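Local coordinates for protein importin subunit beta-1 (Saccharomyces cerevisiae, PDB 5OWU) that carries proteins into the nucleus together with importin alpha, which recognises the classical nuclear localization signal of the cargo, at residues A[436-446]-A[475-484]; A[660-668]-A[705-713]. One frame throughout, in Å; residues are numbered along the deposited sequence.

Contact 1: residues A[436-446]-A[475-484]; sequences GRIADSVAESI and WTIINLVEQL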
# COMPACT_ATOMS: atom_id res chain seq x y z
N GLY A 436 9.79 14.20 18.55
CA GLY A 436 8.96 13.03 18.36
C GLY A 436 9.74 11.78 17.98
O GLY A 436 9.41 10.68 18.40
N ARG A 437 10.78 11.94 17.14
CA ARG A 437 11.63 10.81 16.76
C ARG A 437 12.40 10.26 17.96
O ARG A 437 12.49 9.03 18.15
CB ARG A 437 12.60 11.26 15.66
CG ARG A 437 11.91 11.66 14.36
CD ARG A 437 11.56 10.42 13.53
NE ARG A 437 12.78 9.74 13.13
CZ ARG A 437 12.82 8.59 12.46
NH1 ARG A 437 11.70 7.97 12.10
NH2 ARG A 437 14.00 8.06 12.16
N ILE A 438 12.96 11.16 18.77
CA ILE A 438 13.64 10.74 19.99
C ILE A 438 12.67 9.98 20.87
O ILE A 438 12.97 8.88 21.37
CB ILE A 438 14.23 11.96 20.72
CG1 ILE A 438 15.30 12.62 19.84
CG2 ILE A 438 14.83 11.55 22.05
CD1 ILE A 438 15.81 13.93 20.37
N ALA A 439 11.47 10.54 21.07
CA ALA A 439 10.48 9.89 21.91
C ALA A 439 10.09 8.54 21.33
O ALA A 439 9.90 7.57 22.06
CB ALA A 439 9.25 10.78 22.06
N ASP A 440 9.98 8.47 20.01
CA ASP A 440 9.37 7.30 19.39
C ASP A 440 10.29 6.09 19.47
O ASP A 440 9.83 4.97 19.71
CB ASP A 440 9.02 7.60 17.94
CG ASP A 440 8.00 6.64 17.37
OD1 ASP A 440 7.19 6.12 18.17
OD2 ASP A 440 8.00 6.39 16.15
N SER A 441 11.60 6.29 19.26
CA SER A 441 12.51 5.15 19.21
C SER A 441 13.24 4.87 20.52
O SER A 441 13.49 3.71 20.85
CB SER A 441 13.52 5.34 18.08
OG SER A 441 12.91 5.17 16.81
N VAL A 442 13.61 5.90 21.28
CA VAL A 442 14.29 5.69 22.55
C VAL A 442 13.73 6.62 23.63
O VAL A 442 14.46 7.41 24.23
CB VAL A 442 15.82 5.84 22.37
CG1 VAL A 442 16.24 7.23 21.86
CG2 VAL A 442 16.56 5.46 23.63
N ALA A 443 12.44 6.47 23.95
CA ALA A 443 11.78 7.35 24.91
C ALA A 443 12.43 7.28 26.28
O ALA A 443 12.38 8.25 27.04
CB ALA A 443 10.30 7.00 25.05
N GLU A 444 13.01 6.13 26.64
CA GLU A 444 13.71 6.05 27.90
C GLU A 444 14.97 6.92 27.91
O GLU A 444 15.56 7.12 28.98
CB GLU A 444 14.06 4.60 28.19
CG GLU A 444 12.83 3.71 28.37
CD GLU A 444 12.11 3.38 27.06
OE1 GLU A 444 12.71 3.57 25.99
OE2 GLU A 444 10.95 2.92 27.11
N SER A 445 15.40 7.44 26.75
CA SER A 445 16.55 8.35 26.68
C SER A 445 16.25 9.69 27.36
O SER A 445 17.19 10.43 27.67
CB SER A 445 16.97 8.63 25.22
OG SER A 445 15.90 9.13 24.44
N ILE A 446 14.98 10.02 27.57
CA ILE A 446 14.60 11.29 28.18
C ILE A 446 14.44 11.06 29.68
O ILE A 446 13.44 10.49 30.13
CB ILE A 446 13.32 11.84 27.56
CG1 ILE A 446 13.42 11.82 26.03
CG2 ILE A 446 13.07 13.26 28.08
CD1 ILE A 446 12.11 12.14 25.32
N TRP A 475 1.82 14.93 17.29
CA TRP A 475 2.43 13.65 16.91
C TRP A 475 3.46 13.22 17.94
O TRP A 475 3.55 12.04 18.32
CB TRP A 475 3.09 13.79 15.53
CG TRP A 475 3.87 12.59 15.02
CD1 TRP A 475 3.37 11.44 14.49
CD2 TRP A 475 5.31 12.46 14.96
NE1 TRP A 475 4.39 10.59 14.13
CE2 TRP A 475 5.59 11.20 14.40
CE3 TRP A 475 6.38 13.29 15.33
CZ2 TRP A 475 6.89 10.73 14.20
CZ3 TRP A 475 7.68 12.82 15.13
CH2 TRP A 475 7.92 11.56 14.57
N THR A 476 4.26 14.18 18.42
CA THR A 476 5.29 13.89 19.41
C THR A 476 4.68 13.45 20.73
O THR A 476 5.19 12.53 21.38
CB THR A 476 6.16 15.14 19.60
OG1 THR A 476 6.95 15.33 18.41
CG2 THR A 476 7.08 15.03 20.82
N ILE A 477 3.58 14.08 21.13
CA ILE A 477 2.91 13.68 22.36
C ILE A 477 2.38 12.25 22.23
O ILE A 477 2.53 11.43 23.15
CB ILE A 477 1.79 14.67 22.71
CG1 ILE A 477 2.40 16.00 23.17
CG2 ILE A 477 0.87 14.11 23.79
CD1 ILE A 477 1.42 17.15 23.25
N ILE A 478 1.78 11.93 21.08
CA ILE A 478 1.36 10.55 20.85
C ILE A 478 2.53 9.60 21.06
O ILE A 478 2.43 8.62 21.80
CB ILE A 478 0.75 10.42 19.44
CG1 ILE A 478 -0.61 11.11 19.40
CG2 ILE A 478 0.60 8.94 19.04
CD1 ILE A 478 -1.17 11.29 17.99
N ASN A 479 3.68 9.90 20.44
CA ASN A 479 4.85 9.02 20.60
C ASN A 479 5.26 8.89 22.07
O ASN A 479 5.55 7.78 22.54
CB ASN A 479 6.02 9.56 19.79
CG ASN A 479 5.78 9.45 18.31
OD1 ASN A 479 4.82 8.83 17.88
ND2 ASN A 479 6.67 10.04 17.52
N LEU A 480 5.31 10.01 22.79
CA LEU A 480 5.70 9.96 24.20
C LEU A 480 4.79 9.04 24.98
O LEU A 480 5.26 8.18 25.75
CB LEU A 480 5.66 11.36 24.81
CG LEU A 480 6.87 12.25 24.57
CD1 LEU A 480 6.56 13.66 25.08
CD2 LEU A 480 8.10 11.69 25.27
N VAL A 481 3.47 9.21 24.83
CA VAL A 481 2.53 8.40 25.60
C VAL A 481 2.65 6.94 25.21
O VAL A 481 2.69 6.05 26.07
CB VAL A 481 1.10 8.93 25.40
CG1 VAL A 481 0.07 8.00 26.04
CG2 VAL A 481 0.98 10.33 25.98
N GLU A 482 2.71 6.66 23.91
CA GLU A 482 2.78 5.27 23.45
C GLU A 482 4.02 4.57 23.98
O GLU A 482 3.96 3.41 24.41
CB GLU A 482 2.77 5.23 21.92
CG GLU A 482 1.39 5.38 21.29
CD GLU A 482 1.44 5.38 19.78
OE1 GLU A 482 2.55 5.46 19.21
OE2 GLU A 482 0.36 5.31 19.15
N GLN A 483 5.16 5.26 23.99
CA GLN A 483 6.41 4.61 24.36
C GLN A 483 6.64 4.59 25.87
O GLN A 483 7.38 3.73 26.35
CB GLN A 483 7.59 5.29 23.66
CG GLN A 483 7.53 5.17 22.15
CD GLN A 483 7.66 3.73 21.69
OE1 GLN A 483 6.82 3.22 20.95
NE2 GLN A 483 8.71 3.07 22.15
N LEU A 484 6.04 5.50 26.62
CA LEU A 484 6.29 5.56 28.06
C LEU A 484 5.19 4.92 28.89
O LEU A 484 5.44 4.57 30.05
CB LEU A 484 6.48 7.01 28.50
CG LEU A 484 7.72 7.69 27.92
CD1 LEU A 484 7.76 9.16 28.29
CD2 LEU A 484 8.99 7.00 28.40
O HOH W 1 11.15 4.49 22.71
O HOH W 2 5.08 5.02 19.31
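Asn479 ND2 donates to Gly436 O at 2.9 Å, the one direct hydrogen bond between 436-446 and 475-484. The donor stands above the carbonyl plane. Asp440 N reaches the same oxygen from the opposite face, as part of the helix. The Asn479 amide also stacks on the Asp440 carboxylate, the two planes 12° apart. With chi1 at -161°, Asp440 turns its carboxylate away from the backbone N and over the amide. Gly436 CA packs close, 3.5 Å from Trp475 CZ3 and 3.1 Å from Thr476 OG1. With no side chain on Gly436, its CA comes this near to both. The segments lie on the last helices of HEAT repeats 10 and 11. Their helical parts run nearly parallel, at 19°, and the axes come within 7.9 Å. An alanine in place of Asn479 would remove the amide, and Gly436 O would probably lose its cross-helix donor and the Asp440 carboxylate its stacking partner. Further along, Ala439 CB meets Leu480 CD2 at 3.5 Å, and Ala443 CB touches both Gln483 CB and Leu484 CD2. One water accepts from Gln483 NE2 and Ala443 N, and so joins the two segments. Farther out, Thr476 OG1 hydrogen-bonds to Ala432 O, and the Trp475 ring meets that of Trp433 almost in parallel. Leu480 and Ile446 both touch Val455 of helix 452-463.

Contact 2: residues A[660-668]-A[705-713]; sequences VGFIADISN and VFGDIASNI
The final helices of HEAT repeats 15 and 16 pair here, as successive repeats of an alpha solenoid. Segments 660-668 and 705-713 run nearly parallel, at 18°, with axes 9.0 Å apart. Val705 fills the first part of the contact. Its CB lies 3.7 Å from Val660 CG1. Its CG2 branch, anti to the backbone N, points between Ile663 and Ala664 and comes 4.0 Å from Ile663 CG2. Ile709 adds its CD1 to the same Ile663 methyl. Next comes a more polar stretch. Asp708 OD2 sits 3.3 Å from Ala664 CB, and Asp708 CB packs against Ser667 OG. That hydroxyl is turned back onto its own helix, where it donates to Ala664 O at 2.9 Å. A chi1 of 82° places it between the backbone N and the carbonyl carbon, within reach of that oxygen. At the C-terminal end, Asn712 is modelled in two conformers. In one of them, ND2 of Asn712 donates to Asn668 OD1 at 3.2 Å. The bond is almost straight at nitrogen, 169°, and the acceptor lies in the amide plane of Asn712. The two amides are steeply inclined to each other. In the same conformer ND2 also donates to Asp708 O of its own helix. A water donates to Asp708 OD1 at 2.8 Å and only weakly to Asn668 OD1. Helix 675-689 packs against the apolar end: Leu685 touches Val705 and Ile709, while Met688 touches Val660. Helix 637-649 reaches Val660 and Ile663 through Leu648. Helix 615-629 packs against Phe662 and Asp665.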
# COMPACT_ATOMS: atom_id res chain seq x y z
N VAL A 660 -22.44 -2.92 9.51
CA VAL A 660 -22.07 -4.29 9.87
C VAL A 660 -21.32 -4.30 11.19
O VAL A 660 -21.49 -5.21 12.01
CB VAL A 660 -21.24 -4.95 8.75
CG1 VAL A 660 -20.71 -6.31 9.22
CG2 VAL A 660 -22.06 -5.12 7.50
N GLY A 661 -20.47 -3.29 11.41
CA GLY A 661 -19.78 -3.19 12.69
C GLY A 661 -20.72 -2.97 13.85
O GLY A 661 -20.45 -3.41 14.98
N PHE A 662 -21.83 -2.27 13.61
CA PHE A 662 -22.87 -2.18 14.63
C PHE A 662 -23.43 -3.56 14.95
O PHE A 662 -23.58 -3.93 16.12
CB PHE A 662 -24.00 -1.27 14.16
CG PHE A 662 -25.16 -1.20 15.11
CD1 PHE A 662 -25.13 -0.33 16.19
CD2 PHE A 662 -26.27 -2.00 14.94
CE1 PHE A 662 -26.19 -0.26 17.08
CE2 PHE A 662 -27.33 -1.94 15.83
CZ PHE A 662 -27.29 -1.07 16.90
N ILE A 663 -23.74 -4.35 13.91
CA ILE A 663 -24.22 -5.71 14.17
C ILE A 663 -23.20 -6.48 15.00
O ILE A 663 -23.55 -7.17 15.96
CB ILE A 663 -24.55 -6.42 12.84
CG1 ILE A 663 -25.62 -5.65 12.07
CG2 ILE A 663 -25.03 -7.85 13.12
CD1 ILE A 663 -25.87 -6.18 10.67
N ALA A 664 -21.91 -6.36 14.64
CA ALA A 664 -20.87 -7.03 15.41
C ALA A 664 -20.91 -6.62 16.87
O ALA A 664 -20.80 -7.46 17.77
CB ALA A 664 -19.49 -6.72 14.81
N ASP A 665 -21.07 -5.32 17.14
CA ASP A 665 -21.09 -4.85 18.52
C ASP A 665 -22.30 -5.40 19.28
O ASP A 665 -22.15 -5.93 20.39
CB ASP A 665 -21.08 -3.33 18.57
CG ASP A 665 -19.67 -2.77 18.54
OD1 ASP A 665 -18.82 -3.32 19.27
OD2 ASP A 665 -19.42 -1.81 17.77
N ILE A 666 -23.50 -5.29 18.71
CA ILE A 666 -24.68 -5.68 19.49
C ILE A 666 -24.73 -7.19 19.66
O ILE A 666 -25.27 -7.69 20.66
CB ILE A 666 -25.99 -5.15 18.87
CG1 ILE A 666 -26.22 -5.69 17.47
CG2 ILE A 666 -26.00 -3.62 18.87
CD1 ILE A 666 -27.66 -5.58 17.02
N SER A 667 -24.17 -7.96 18.72
CA SER A 667 -24.12 -9.40 18.93
C SER A 667 -23.36 -9.75 20.20
O SER A 667 -23.70 -10.73 20.88
CB SER A 667 -23.48 -10.09 17.72
OG SER A 667 -22.07 -10.03 17.79
N ASN A 668 -22.35 -8.96 20.56
CA ASN A 668 -21.59 -9.18 21.78
C ASN A 668 -22.24 -8.51 22.99
O ASN A 668 -22.26 -9.10 24.08
CB ASN A 668 -20.16 -8.67 21.61
CG ASN A 668 -19.43 -9.35 20.45
OD1 ASN A 668 -19.37 -10.58 20.37
ND2 ASN A 668 -18.88 -8.54 19.54
N VAL A 705 -18.71 -10.98 10.38
CA VAL A 705 -19.82 -10.81 11.31
C VAL A 705 -20.58 -12.11 11.43
O VAL A 705 -21.19 -12.39 12.48
CB VAL A 705 -20.71 -9.62 10.90
CG1 VAL A 705 -21.78 -10.02 9.88
CG2 VAL A 705 -21.36 -9.01 12.12
N PHE A 706 -20.53 -12.97 10.40
CA PHE A 706 -21.12 -14.29 10.56
C PHE A 706 -20.53 -14.98 11.78
O PHE A 706 -21.26 -15.56 12.60
CB PHE A 706 -20.91 -15.14 9.30
CG PHE A 706 -21.77 -14.73 8.14
CD1 PHE A 706 -23.10 -14.36 8.32
CD2 PHE A 706 -21.26 -14.74 6.85
CE1 PHE A 706 -23.89 -14.00 7.25
CE2 PHE A 706 -22.06 -14.38 5.77
CZ PHE A 706 -23.37 -14.00 5.97
N GLY A 707 -19.21 -14.85 11.96
CA GLY A 707 -18.56 -15.43 13.12
C GLY A 707 -19.08 -14.83 14.41
O GLY A 707 -19.32 -15.55 15.39
N ASP A 708 -19.26 -13.51 14.44
CA ASP A 708 -19.84 -12.88 15.62
C ASP A 708 -21.21 -13.47 15.90
O ASP A 708 -21.51 -13.89 17.03
CB ASP A 708 -19.93 -11.37 15.42
CG ASP A 708 -18.58 -10.73 15.24
OD1 ASP A 708 -17.66 -11.12 15.97
OD2 ASP A 708 -18.46 -9.85 14.37
N ILE A 709 -22.05 -13.57 14.86
CA ILE A 709 -23.42 -14.00 15.08
C ILE A 709 -23.43 -15.44 15.59
O ILE A 709 -24.00 -15.75 16.64
CB ILE A 709 -24.25 -13.82 13.80
CG1 ILE A 709 -24.39 -12.32 13.51
CG2 ILE A 709 -25.62 -14.51 13.94
CD1 ILE A 709 -25.16 -11.98 12.25
N ALA A 710 -22.74 -16.32 14.86
CA ALA A 710 -22.65 -17.71 15.29
C ALA A 710 -22.11 -17.81 16.71
O ALA A 710 -22.53 -18.68 17.49
CB ALA A 710 -21.77 -18.51 14.33
N SER A 711 -21.18 -16.93 17.08
CA SER A 711 -20.57 -17.08 18.39
C SER A 711 -21.60 -16.81 19.48
O SER A 711 -21.56 -17.43 20.55
CB SER A 711 -19.38 -16.14 18.56
OG SER A 711 -18.79 -16.37 19.83
N ASN A 712 -22.52 -15.89 19.23
CA ASN A 712 -23.44 -15.49 20.28
C ASN A 712 -24.75 -16.28 20.27
O ASN A 712 -25.33 -16.49 21.34
CB ASN A 712 -23.69 -13.99 20.18
CG ASN A 712 -22.45 -13.17 20.60
OD1 ASN A 712 -22.14 -13.07 21.78
ND2 ASN A 712 -21.73 -12.61 19.62
N ILE A 713 -25.22 -16.76 19.11
CA ILE A 713 -26.50 -17.50 19.08
C ILE A 713 -26.31 -19.01 19.13
O ILE A 713 -27.30 -19.75 19.20
CB ILE A 713 -27.36 -17.10 17.86
CG1 ILE A 713 -26.79 -17.65 16.54
CG2 ILE A 713 -27.50 -15.58 17.78
CD1 ILE A 713 -27.75 -17.46 15.34
O HOH W 3 -17.40 -12.56 18.31

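Both contacts join the last helices of two successive HEAT repeats, 10 with 11 in contact 1 and 15 with 16 in contact 2. The crossing angles are nearly equal. Contact 1 is the closer and more buried pair, with 572 Å² against 366 Å². Its small residues, a glycine and two alanines, are consistent with the closer approach, and its direct bond runs from a side chain to a backbone oxygen. Contact 2 is partly buried, with branched apolar side chains at one end and, in one conformer of Asn712, an amide-to-amide bond at the more exposed end. They share no helix. Their centres are about 37 Å apart, and contact 1 comes first along the chain.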